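Local coordinates for uncharacterized protein, DUF633, LMOf2365_1472 (PDB 3GNL), which is of unknown function but probably methylates the N1 position of an adenine in tRNA, using S-adenosylmethionine as the methyl donor, at residues A[30-35]-A[58-63]; A[39-44]-A[66-71]; A[21-26]-A[118-123]; A[75-80]-A[87-92]. All blocks are in the same frame, centred on the assembly; numbering follows the deposited sequence.

From the N terminus, contact 3 opens first, at residues 21-26, and closes last, at 118-123, so the other three nest inside its loop. Contacts 1 and 2 cross: 30-35 and 39-44, at the start and end of helix 34-41, meet 58-63 and 66-71 in turn, the first within helix 55-67 and the second at its end. The two helices are thereby joined at two places, about 12 Å apart between contact centres. Contact 4 follows in series and pins the loop at 87-92 to the outer strand 74-78 of the mixed sheet, while contact 3 joins strands 23-28 and 120-125 across strand 93-99.

Contact 1: A[30-35]-A[58-63]; sequences SDHAYL and FQSAQK
H32 lays the CD2 corner of its imidazole against the side chain of S60, with CD2 3.6 Å from S60 CB. The approach is oblique, neither on the face nor at the edge of the ring. Two other groups steady the imidazole. In its own plane, H32 ND1 donates to D31 OD1 at 2.9 Å, nearly in line with the aspartate C-O bond and with an N-H...O angle of 158°. Out of that plane, Y34 OH stands 3.7 Å above one face of the H32 ring, offset toward the rim, while H32 CB rests over the centre of the Y34 ring. With chi1 -64°, H32 CG lies beside its backbone N, directing the ring to S60 and to the D31 carboxylate.

D31 to Y34 form a type I' turn, in the connection from strand 23-28 to helix 34-41. In class I methyltransferases of the Rossmann type, the corresponding loop lies at the cofactor site, so a similar role is plausible here. Deeper in, A33 CB meets A61 CB at 4.0 Å, methyl against methyl, and the same A33 methyl lies about as close to A61 O. Two alanines suit this place because the backbones run near each other: the CA atoms of H32 and A61 are 4.2 Å apart. A61 and F58 also touch V76 of strand 74-78, so the helix packs against the sheet as well.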
loop_
_atom_site.group_PDB
_atom_site.type_symbol
_atom_site.label_atom_id
_atom_site.label_comp_id
_atom_site.label_asym_id
_atom_site.label_seq_id
_atom_site.Cartn_x
_atom_site.Cartn_y
_atom_site.Cartn_z
ATOM N N SER A 30 -11.016 4.924 -4.891
ATOM C CA SER A 30 -11.837 4.056 -4.039
ATOM C C SER A 30 -12.511 2.949 -4.832
ATOM O O SER A 30 -13.055 3.184 -5.932
ATOM C CB SER A 30 -12.927 4.934 -3.432
ATOM O OG SER A 30 -13.639 4.205 -2.458
ATOM N N ASP A 31 -12.504 1.742 -4.285
ATOM C CA ASP A 31 -13.172 0.625 -4.905
ATOM C C ASP A 31 -14.670 0.719 -4.617
ATOM O O ASP A 31 -15.099 0.254 -3.557
ATOM C CB ASP A 31 -12.570 -0.668 -4.330
ATOM C CG ASP A 31 -13.058 -1.904 -5.041
ATOM O OD1 ASP A 31 -13.993 -1.811 -5.878
ATOM O OD2 ASP A 31 -12.519 -2.990 -4.733
ATOM N N HIS A 32 -15.465 1.307 -5.528
ATOM C CA HIS A 32 -16.913 1.492 -5.328
ATOM C C HIS A 32 -17.337 2.240 -4.051
ATOM O O HIS A 32 -18.520 2.224 -3.699
ATOM C CB HIS A 32 -17.667 0.181 -5.412
ATOM C CG HIS A 32 -17.609 -0.482 -6.763
ATOM N ND1 HIS A 32 -16.455 -1.032 -7.273
ATOM C CD2 HIS A 32 -18.575 -0.706 -7.682
ATOM C CE1 HIS A 32 -16.706 -1.546 -8.472
ATOM N NE2 HIS A 32 -17.989 -1.375 -8.733
ATOM N N ALA A 33 -16.401 2.954 -3.411
ATOM C CA ALA A 33 -16.659 3.592 -2.124
ATOM C C ALA A 33 -17.074 2.551 -1.076
ATOM O O ALA A 33 -17.683 2.961 -0.072
ATOM C CB ALA A 33 -17.736 4.681 -2.276
ATOM N N TYR A 34 -16.779 1.266 -1.282
ATOM C CA TYR A 34 -17.166 0.249 -0.293
ATOM C C TYR A 34 -16.529 0.568 1.056
ATOM O O TYR A 34 -17.221 0.525 2.115
ATOM C CB TYR A 34 -16.706 -1.162 -0.687
ATOM C CG TYR A 34 -17.366 -1.787 -1.878
ATOM C CD1 TYR A 34 -18.723 -1.627 -2.110
ATOM C CD2 TYR A 34 -16.622 -2.562 -2.756
ATOM C CE1 TYR A 34 -19.340 -2.240 -3.217
ATOM C CE2 TYR A 34 -17.224 -3.160 -3.881
ATOM C CZ TYR A 34 -18.584 -2.969 -4.084
ATOM O OH TYR A 34 -19.180 -3.553 -5.170
ATOM N N LEU A 35 -15.228 0.852 1.040
ATOM C CA LEU A 35 -14.519 1.130 2.290
ATOM C C LEU A 35 -15.030 2.386 3.013
ATOM O O LEU A 35 -15.323 2.310 4.214
ATOM C CB LEU A 35 -12.997 1.078 2.059
ATOM C CG LEU A 35 -12.112 1.443 3.249
ATOM C CD1 LEU A 35 -10.750 0.723 3.155
ATOM C CD2 LEU A 35 -11.924 2.909 3.453
ATOM N N PHE A 58 -16.233 6.474 -11.099
ATOM C CA PHE A 58 -16.814 7.631 -10.446
ATOM C C PHE A 58 -18.323 7.347 -10.285
ATOM O O PHE A 58 -18.870 7.486 -9.175
ATOM C CB PHE A 58 -16.563 8.906 -11.286
ATOM C CG PHE A 58 -17.246 10.133 -10.767
ATOM C CD1 PHE A 58 -16.899 10.684 -9.561
ATOM C CD2 PHE A 58 -18.208 10.788 -11.547
ATOM C CE1 PHE A 58 -17.500 11.803 -9.050
ATOM C CE2 PHE A 58 -18.839 11.942 -11.054
ATOM C CZ PHE A 58 -18.492 12.450 -9.792
ATOM N N GLN A 59 -18.992 6.912 -11.354
ATOM C CA GLN A 59 -20.427 6.588 -11.261
ATOM C C GLN A 59 -20.802 5.458 -10.337
ATOM O O GLN A 59 -21.792 5.559 -9.601
ATOM C CB GLN A 59 -21.006 6.318 -12.641
ATOM C CG GLN A 59 -21.459 7.602 -13.190
ATOM C CD GLN A 59 -20.864 7.920 -14.472
ATOM O OE1 GLN A 59 -21.273 7.387 -15.511
ATOM N NE2 GLN A 59 -19.902 8.835 -14.449
ATOM N N SER A 60 -20.006 4.397 -10.336
ATOM C CA SER A 60 -20.209 3.247 -9.467
ATOM C C SER A 60 -20.105 3.698 -8.007
ATOM O O SER A 60 -20.878 3.255 -7.143
ATOM C CB SER A 60 -19.134 2.213 -9.769
ATOM O OG SER A 60 -19.462 1.416 -10.900
ATOM N N ALA A 61 -19.126 4.574 -7.714
ATOM C CA ALA A 61 -18.951 5.037 -6.325
ATOM C C ALA A 61 -20.085 5.959 -5.898
ATOM O O ALA A 61 -20.594 5.825 -4.769
ATOM C CB ALA A 61 -17.598 5.706 -6.123
ATOM N N GLN A 62 -20.513 6.865 -6.789
ATOM C CA GLN A 62 -21.672 7.726 -6.508
ATOM C C GLN A 62 -22.900 6.891 -6.182
ATOM O O GLN A 62 -23.622 7.214 -5.207
ATOM C CB GLN A 62 -21.991 8.613 -7.709
ATOM C CG GLN A 62 -21.147 9.856 -7.837
ATOM C CD GLN A 62 -21.398 10.603 -9.159
ATOM O OE1 GLN A 62 -21.309 10.008 -10.239
ATOM N NE2 GLN A 62 -21.729 11.903 -9.075
ATOM N N LYS A 63 -23.113 5.823 -6.948
ATOM C CA LYS A 63 -24.314 4.985 -6.770
ATOM C C LYS A 63 -24.258 4.193 -5.489
ATOM O O LYS A 63 -25.265 4.057 -4.827
ATOM C CB LYS A 63 -24.586 4.076 -7.961
ATOM C CG LYS A 63 -25.091 4.859 -9.179
ATOM C CD LYS A 63 -25.364 3.931 -10.327
ATOM C CE LYS A 63 -25.949 4.664 -11.563
ATOM N NZ LYS A 63 -27.421 4.954 -11.419
#

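Contact 2: A[39-44]-A[66-71]; sequences AVKNQT and RSSGLT
V40 and L70 bring the two backbones nearest, their CA atoms 8.0 Å apart, where helix 34-41 finishes and the chain has just left helix 55-67 through a Schellman motif at G69. Phi is positive there (68°), a value that glycine, lacking a CB, adopts with little strain. Across the gap the two apolar side chains reach toward each other tip to tip, with V40 CG1 3.9 Å from L70 CD2. For valine this methyl is the branch anti to the backbone N (chi1 167°). L70 uses its other methyl, CD1, on the neighbouring residue: L70 CD1 touches K41 CG at 3.8 Å, the leucine lying slantwise to the lysine chain.

In the Rossmann-type sheet, both helices belong to successive beta-alpha-beta crossovers, linking strands 23-28, 45-52 and 74-78 in turn, so this contact joins neighbouring helices at their C-terminal ends. Lysine suits this exposed position, its methylene groups covering L70 while its ammonium stays near polar atoms. The chain bends at three successive torsions and brings K41 NZ to S68 O, a weak hydrogen bond of 3.1 Å. Carbonyl oxygens near a helix C terminus probably make the surroundings more welcoming to a positive charge. S68 OG bonds to Q64 O and to E5 OE2, and that same glutamate oxygen forms a long, weak ion pair with K41 NZ.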
loop_
_atom_site.group_PDB
_atom_site.type_symbol
_atom_site.label_atom_id
_atom_site.label_comp_id
_atom_site.label_asym_id
_atom_site.label_seq_id
_atom_site.Cartn_x
_atom_site.Cartn_y
_atom_site.Cartn_z
ATOM N N ALA A 39 -16.766 2.347 6.725
ATOM C CA ALA A 39 -16.132 3.048 7.822
ATOM C C ALA A 39 -17.049 4.129 8.384
ATOM O O ALA A 39 -17.047 4.411 9.602
ATOM C CB ALA A 39 -14.825 3.597 7.424
ATOM N N VAL A 40 -17.846 4.753 7.527
ATOM C CA VAL A 40 -18.805 5.744 8.036
ATOM C C VAL A 40 -19.906 5.015 8.818
ATOM O O VAL A 40 -20.280 5.436 9.930
ATOM C CB VAL A 40 -19.364 6.599 6.882
ATOM C CG1 VAL A 40 -20.614 7.424 7.332
ATOM C CG2 VAL A 40 -18.279 7.527 6.385
ATOM N N LYS A 41 -20.387 3.911 8.271
ATOM C CA LYS A 41 -21.510 3.174 8.839
ATOM C C LYS A 41 -21.169 2.660 10.217
ATOM O O LYS A 41 -21.978 2.762 11.155
ATOM C CB LYS A 41 -21.895 2.004 7.950
ATOM C CG LYS A 41 -22.957 2.348 6.933
ATOM C CD LYS A 41 -24.362 2.161 7.508
ATOM C CE LYS A 41 -25.295 1.447 6.508
ATOM N NZ LYS A 41 -25.366 2.104 5.154
ATOM N N ASN A 42 -19.971 2.123 10.341
ATOM C CA ASN A 42 -19.612 1.513 11.595
ATOM C C ASN A 42 -19.008 2.514 12.581
ATOM O O ASN A 42 -18.632 2.119 13.692
ATOM C CB ASN A 42 -18.778 0.244 11.378
ATOM C CG ASN A 42 -17.338 0.529 10.965
ATOM O OD1 ASN A 42 -16.835 1.669 10.996
ATOM N ND2 ASN A 42 -16.628 -0.562 10.614
ATOM N N GLN A 43 -18.989 3.794 12.178
ATOM C CA GLN A 43 -18.582 4.979 12.933
ATOM C C GLN A 43 -17.110 5.206 13.134
ATOM O O GLN A 43 -16.683 6.162 13.769
ATOM C CB GLN A 43 -19.329 5.119 14.261
ATOM C CG GLN A 43 -20.811 5.123 14.073
ATOM C CD GLN A 43 -21.506 5.231 15.390
ATOM O OE1 GLN A 43 -21.486 6.296 16.027
ATOM N NE2 GLN A 43 -22.086 4.121 15.845
ATOM N N THR A 44 -16.314 4.352 12.533
ATOM C CA THR A 44 -14.902 4.534 12.642
ATOM C C THR A 44 -14.454 5.736 11.813
ATOM O O THR A 44 -13.408 6.262 12.074
ATOM C CB THR A 44 -14.080 3.272 12.244
ATOM O OG1 THR A 44 -14.395 2.942 10.887
ATOM C CG2 THR A 44 -14.372 2.050 13.156
ATOM N N ARG A 66 -25.100 6.638 -2.626
ATOM C CA ARG A 66 -26.542 6.902 -2.601
ATOM C C ARG A 66 -27.323 5.714 -2.052
ATOM O O ARG A 66 -28.183 5.875 -1.165
ATOM C CB ARG A 66 -26.981 7.248 -4.014
ATOM C CG ARG A 66 -26.816 8.722 -4.283
ATOM N N SER A 67 -26.996 4.524 -2.522
ATOM C CA SER A 67 -27.601 3.278 -2.075
ATOM C C SER A 67 -27.423 3.026 -0.569
ATOM O O SER A 67 -28.220 2.321 0.039
ATOM C CB SER A 67 -27.005 2.105 -2.850
ATOM O OG SER A 67 -27.496 0.865 -2.355
ATOM N N SER A 68 -26.357 3.572 0.005
ATOM C CA SER A 68 -26.054 3.403 1.424
ATOM C C SER A 68 -26.721 4.476 2.267
ATOM O O SER A 68 -26.686 4.406 3.495
ATOM C CB SER A 68 -24.536 3.428 1.642
ATOM O OG SER A 68 -23.981 2.243 1.105
ATOM N N GLY A 69 -27.300 5.488 1.627
ATOM C CA GLY A 69 -27.878 6.617 2.349
ATOM C C GLY A 69 -26.834 7.475 3.031
ATOM O O GLY A 69 -27.091 8.121 4.055
ATOM N N LEU A 70 -25.639 7.509 2.436
ATOM C CA LEU A 70 -24.522 8.203 3.036
ATOM C C LEU A 70 -24.083 9.461 2.305
ATOM O O LEU A 70 -22.977 9.972 2.528
ATOM C CB LEU A 70 -23.354 7.216 3.209
ATOM C CG LEU A 70 -23.651 6.113 4.236
ATOM C CD1 LEU A 70 -22.515 5.097 4.330
ATOM C CD2 LEU A 70 -24.016 6.767 5.596
ATOM N N THR A 71 -24.949 10.003 1.446
ATOM C CA THR A 71 -24.550 11.196 0.711
ATOM C C THR A 71 -24.179 12.394 1.594
ATOM O O THR A 71 -23.399 13.248 1.146
ATOM C CB THR A 71 -25.609 11.617 -0.320
ATOM O OG1 THR A 71 -26.814 11.955 0.385
ATOM C CG2 THR A 71 -25.879 10.486 -1.314
#

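Contact 3: A[21-26]-A[118-123]; sequences KNERIA and VTKLIL
The E23 carboxylate is met round its rim: K120 NZ comes to OE2 on the syn lone pair, the side of the other oxygen, whereas K21 N reaches OE2 on the anti side, 18° out of the carboxylate plane. K120 NZ to E23 OE2 is a salt bridge of 2.8 Å; K21 N to E23 OE2 is a 3.0 Å bond from the backbone. T20 N adds another hydrogen bond to OE2, and OE1 accepts from T93 OG1. Glutamate suits this buried place, offering two oxygens to the backbone, lysine and hydroxyl donors gathered round it.

Lysine suits the partner position through its length. With CG anti to the backbone N (chi1 -177°) and a single bend at chi3, K120 crosses the glutamate at about a right angle. K120 CE passes 3.2 Å from E23 OE1, and K120 NZ also donates to Y18 O.

Strands 23-28 and 120-125 are not adjacent in this Rossmann-type methyltransferase sheet, for strand 93-99 runs between them. The salt bridge spans that middle strand beside T93, with the loop that follows helix 10-16 supplying Y18 and T20 and with V160 of strand 154-163 touching K120.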
loop_
_atom_site.group_PDB
_atom_site.type_symbol
_atom_site.label_atom_id
_atom_site.label_comp_id
_atom_site.label_asym_id
_atom_site.label_seq_id
_atom_site.Cartn_x
_atom_site.Cartn_y
_atom_site.Cartn_z
ATOM N N LYS A 21 -10.487 6.097 14.742
ATOM C CA LYS A 21 -10.671 7.222 15.675
ATOM C C LYS A 21 -11.754 8.199 15.227
ATOM O O LYS A 21 -11.621 9.423 15.425
ATOM C CB LYS A 21 -9.352 7.953 15.850
ATOM C CG LYS A 21 -8.228 7.090 16.437
ATOM C CD LYS A 21 -6.866 7.615 15.985
ATOM C CE LYS A 21 -6.625 9.037 16.473
ATOM N NZ LYS A 21 -5.536 9.696 15.720
ATOM N N ASN A 22 -12.805 7.674 14.597
ATOM C CA ASN A 22 -13.868 8.548 14.063
ATOM C C ASN A 22 -13.232 9.694 13.220
ATOM O O ASN A 22 -13.485 10.876 13.423
ATOM C CB ASN A 22 -14.744 9.084 15.219
ATOM C CG ASN A 22 -16.038 9.744 14.738
ATOM O OD1 ASN A 22 -16.339 10.873 15.129
ATOM N ND2 ASN A 22 -16.815 9.037 13.907
ATOM N N GLU A 23 -12.408 9.291 12.247
ATOM C CA GLU A 23 -11.542 10.166 11.432
ATOM C C GLU A 23 -12.212 10.752 10.177
ATOM O O GLU A 23 -13.197 10.198 9.692
ATOM C CB GLU A 23 -10.295 9.319 10.989
ATOM C CG GLU A 23 -9.999 8.182 12.034
ATOM C CD GLU A 23 -8.781 7.330 11.720
ATOM O OE1 GLU A 23 -8.284 7.410 10.583
ATOM O OE2 GLU A 23 -8.376 6.550 12.616
ATOM N N ARG A 24 -11.679 11.860 9.669
ATOM C CA ARG A 24 -12.028 12.376 8.343
ATOM C C ARG A 24 -11.049 11.746 7.338
ATOM O O ARG A 24 -9.814 11.958 7.419
ATOM C CB ARG A 24 -12.009 13.911 8.272
ATOM C CG ARG A 24 -13.004 14.517 9.262
ATOM C CD ARG A 24 -12.877 16.039 9.303
ATOM N NE ARG A 24 -13.230 16.685 8.043
ATOM C CZ ARG A 24 -14.471 16.882 7.589
ATOM N NH1 ARG A 24 -15.543 16.463 8.286
ATOM N NH2 ARG A 24 -14.625 17.471 6.413
ATOM N N ILE A 25 -11.591 10.921 6.458
ATOM C CA ILE A 25 -10.706 10.126 5.556
ATOM C C ILE A 25 -10.847 10.508 4.094
ATOM O O ILE A 25 -11.871 11.040 3.662
ATOM C CB ILE A 25 -10.941 8.635 5.714
ATOM C CG1 ILE A 25 -12.274 8.211 5.052
ATOM C CG2 ILE A 25 -10.870 8.189 7.226
ATOM C CD1 ILE A 25 -12.535 6.695 5.057
ATOM N N ALA A 26 -9.813 10.238 3.309
ATOM C CA ALA A 26 -9.919 10.286 1.857
ATOM C C ALA A 26 -9.406 8.987 1.260
ATOM O O ALA A 26 -8.260 8.608 1.515
ATOM C CB ALA A 26 -9.188 11.479 1.262
ATOM N N VAL A 118 -2.486 16.013 7.448
ATOM C CA VAL A 118 -2.784 14.567 7.467
ATOM C C VAL A 118 -1.886 13.836 8.475
ATOM O O VAL A 118 -0.661 14.084 8.501
ATOM C CB VAL A 118 -2.630 13.951 6.051
ATOM C CG1 VAL A 118 -2.853 12.448 6.099
ATOM C CG2 VAL A 118 -3.615 14.599 5.083
ATOM N N THR A 119 -2.465 12.959 9.289
ATOM C CA THR A 119 -1.702 12.273 10.348
ATOM C C THR A 119 -1.578 10.735 10.176
ATOM O O THR A 119 -0.963 10.027 11.001
ATOM C CB THR A 119 -2.274 12.578 11.750
ATOM O OG1 THR A 119 -3.687 12.321 11.768
ATOM C CG2 THR A 119 -2.036 14.055 12.139
ATOM N N LYS A 120 -2.212 10.208 9.129
ATOM C CA LYS A 120 -2.172 8.761 8.915
ATOM C C LYS A 120 -2.317 8.467 7.441
ATOM O O LYS A 120 -3.173 9.047 6.760
ATOM C CB LYS A 120 -3.226 8.046 9.744
ATOM C CG LYS A 120 -3.224 6.497 9.641
ATOM C CD LYS A 120 -3.897 5.755 10.801
ATOM C CE LYS A 120 -5.340 6.226 11.008
ATOM N NZ LYS A 120 -5.829 5.454 12.155
ATOM N N LEU A 121 -1.449 7.591 6.912
ATOM C CA LEU A 121 -1.630 7.056 5.551
ATOM C C LEU A 121 -1.786 5.564 5.715
ATOM O O LEU A 121 -1.060 4.924 6.481
ATOM C CB LEU A 121 -0.421 7.314 4.620
ATOM C CG LEU A 121 0.066 8.741 4.443
ATOM C CD1 LEU A 121 1.424 8.836 3.682
ATOM C CD2 LEU A 121 -1.007 9.536 3.717
ATOM N N ILE A 122 -2.749 5.006 4.987
ATOM C CA ILE A 122 -2.913 3.549 4.933
ATOM C C ILE A 122 -2.758 3.142 3.460
ATOM O O ILE A 122 -3.589 3.536 2.584
ATOM C CB ILE A 122 -4.283 3.102 5.410
ATOM C CG1 ILE A 122 -4.513 3.568 6.862
ATOM C CG2 ILE A 122 -4.362 1.587 5.334
ATOM C CD1 ILE A 122 -6.014 3.572 7.283
ATOM N N LEU A 123 -1.650 2.457 3.141
ATOM C CA LEU A 123 -1.328 2.252 1.709
ATOM C C LEU A 123 -1.303 0.751 1.454
ATOM O O LEU A 123 -0.806 -0.033 2.278
ATOM C CB LEU A 123 0.051 2.857 1.382
ATOM C CG LEU A 123 0.251 4.292 1.812
ATOM C CD1 LEU A 123 1.684 4.694 1.392
ATOM C CD2 LEU A 123 -0.825 5.211 1.203
#

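Contact 4: A[75-80]-A[87-92]; sequences DVRKGN and KKDAID
R77 and D89 bury the most surface here, and they come at each other from opposite directions. The guanidinium grips the carboxylate end-on with two nitrogens: R77 NH1 donates to D89 OD2 at 2.7 Å, and R77 NH2 to D89 OD1 at 3.0 Å. The two planes are turned 46° apart, so the fork is not flat. From the aspartate's side, OD2 is met on its syn side but tilted 31° from the carboxylate plane, and OD1 from above that plane, though OD1 lies in the guanidinium plane at its edge. An arginine chain extended from CG to NE spans the distance from the strand to the loop, where the short D89, on a 3-10 turn, offers the two oxygens that such a grip needs.

D75 completes the network. Two residues back on the same strand, and therefore on the same face as R77, it places OD2 at the guanidinium edge, 3.0 Å from R77 NH2. That nitrogen thus serves two aspartates, whose D75 OD2 and D89 OD1 stand 5.1 Å apart; the arginine charge between them probably offsets their repulsion.

Strand 74-78 is an outermost strand of the Rossmann-type sheet, and V76, pointing to the other face, packs on helix 55-67. On the R77 face, the chain returns through the loop holding the 3-10 turn at 87-89 before entering strand 93-99. R77 NH1 also donates to V84 O, and D89 OD2 also accepts from E86 N. I49 of strand 45-52 touches both R77 and D89.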
loop_
_atom_site.group_PDB
_atom_site.type_symbol
_atom_site.label_atom_id
_atom_site.label_comp_id
_atom_site.label_asym_id
_atom_site.label_seq_id
_atom_site.Cartn_x
_atom_site.Cartn_y
_atom_site.Cartn_z
ATOM N N ASP A 75 -18.404 12.463 0.197
ATOM C CA ASP A 75 -18.327 13.211 -1.030
ATOM C C ASP A 75 -17.593 12.338 -2.032
ATOM O O ASP A 75 -16.477 11.876 -1.770
ATOM C CB ASP A 75 -17.514 14.498 -0.853
ATOM C CG ASP A 75 -18.240 15.593 -0.032
ATOM O OD1 ASP A 75 -19.492 15.526 0.138
ATOM O OD2 ASP A 75 -17.537 16.537 0.431
ATOM N N VAL A 76 -18.218 12.088 -3.161
ATOM C CA VAL A 76 -17.539 11.419 -4.255
ATOM C C VAL A 76 -17.055 12.479 -5.212
ATOM O O VAL A 76 -17.839 13.311 -5.696
ATOM C CB VAL A 76 -18.432 10.396 -4.962
ATOM C CG1 VAL A 76 -17.662 9.650 -6.080
ATOM C CG2 VAL A 76 -19.029 9.427 -3.934
ATOM N N ARG A 77 -15.754 12.462 -5.479
ATOM C CA ARG A 77 -15.139 13.464 -6.313
ATOM C C ARG A 77 -14.281 12.882 -7.441
ATOM O O ARG A 77 -13.552 11.896 -7.241
ATOM C CB ARG A 77 -14.263 14.348 -5.450
ATOM C CG ARG A 77 -15.053 15.127 -4.391
ATOM C CD ARG A 77 -14.156 16.038 -3.583
ATOM N NE ARG A 77 -14.825 16.535 -2.365
ATOM C CZ ARG A 77 -14.242 17.295 -1.437
ATOM N NH1 ARG A 77 -12.946 17.636 -1.521
ATOM N NH2 ARG A 77 -14.936 17.696 -0.366
ATOM N N LYS A 78 -14.382 13.484 -8.623
ATOM C CA LYS A 78 -13.543 13.135 -9.774
ATOM C C LYS A 78 -12.259 13.969 -9.788
ATOM O O LYS A 78 -12.297 15.205 -9.724
ATOM C CB LYS A 78 -14.318 13.296 -11.079
ATOM C CG LYS A 78 -13.496 12.925 -12.325
ATOM C CD LYS A 78 -14.229 11.963 -13.255
ATOM C CE LYS A 78 -15.268 12.668 -14.128
ATOM N NZ LYS A 78 -15.694 11.863 -15.327
ATOM N N GLY A 79 -11.121 13.279 -9.867
ATOM C CA GLY A 79 -9.830 13.926 -9.882
ATOM C C GLY A 79 -8.705 12.908 -9.956
ATOM O O GLY A 79 -8.877 11.724 -9.591
ATOM N N ASN A 80 -7.554 13.382 -10.427
ATOM C CA ASN A 80 -6.331 12.603 -10.455
ATOM C C ASN A 80 -5.630 12.626 -9.095
ATOM O O ASN A 80 -5.224 13.669 -8.600
ATOM C CB ASN A 80 -5.422 13.200 -11.529
ATOM C CG ASN A 80 -4.285 12.271 -11.913
ATOM O OD1 ASN A 80 -4.315 11.069 -11.631
ATOM N ND2 ASN A 80 -3.265 12.837 -12.573
ATOM N N LYS A 87 -7.542 21.753 1.318
ATOM C CA LYS A 87 -7.134 22.124 2.687
ATOM C C LYS A 87 -8.315 22.205 3.653
ATOM O O LYS A 87 -8.233 21.692 4.775
ATOM C CB LYS A 87 -6.338 23.442 2.700
ATOM N N LYS A 88 -9.423 22.817 3.206
ATOM C CA LYS A 88 -10.607 22.997 4.063
ATOM C C LYS A 88 -11.315 21.689 4.427
ATOM O O LYS A 88 -12.106 21.650 5.376
ATOM C CB LYS A 88 -11.596 24.038 3.495
ATOM C CG LYS A 88 -12.262 23.683 2.170
ATOM C CD LYS A 88 -13.376 24.678 1.841
ATOM C CE LYS A 88 -13.674 24.707 0.342
ATOM N NZ LYS A 88 -12.446 24.999 -0.479
ATOM N N ASP A 89 -10.990 20.606 3.720
ATOM C CA ASP A 89 -11.545 19.296 4.064
ATOM C C ASP A 89 -11.027 18.739 5.384
ATOM O O ASP A 89 -11.665 17.887 5.957
ATOM C CB ASP A 89 -11.327 18.271 2.949
ATOM C CG ASP A 89 -12.122 18.574 1.732
ATOM O OD1 ASP A 89 -13.314 18.914 1.897
ATOM O OD2 ASP A 89 -11.574 18.502 0.608
ATOM N N ALA A 90 -9.888 19.244 5.876
ATOM C CA ALA A 90 -9.352 18.801 7.158
ATOM C C ALA A 90 -9.284 17.264 7.264
ATOM O O ALA A 90 -9.790 16.654 8.202
ATOM C CB ALA A 90 -10.158 19.391 8.315
ATOM N N ILE A 91 -8.650 16.645 6.273
ATOM C CA ILE A 91 -8.521 15.182 6.241
ATOM C C ILE A 91 -7.450 14.678 7.219
ATOM O O ILE A 91 -6.351 15.246 7.264
ATOM C CB ILE A 91 -8.164 14.772 4.815
ATOM C CG1 ILE A 91 -9.295 15.122 3.838
ATOM C CG2 ILE A 91 -7.741 13.279 4.750
ATOM C CD1 ILE A 91 -10.666 14.562 4.156
ATOM N N ASP A 92 -7.787 13.663 8.012
ATOM C CA ASP A 92 -6.899 13.081 9.018
ATOM C C ASP A 92 -6.117 11.890 8.449
ATOM O O ASP A 92 -4.919 11.710 8.764
ATOM C CB ASP A 92 -7.671 12.595 10.248
ATOM C CG ASP A 92 -8.461 13.716 10.910
ATOM O OD1 ASP A 92 -7.790 14.680 11.325
ATOM O OD2 ASP A 92 -9.709 13.620 10.976
#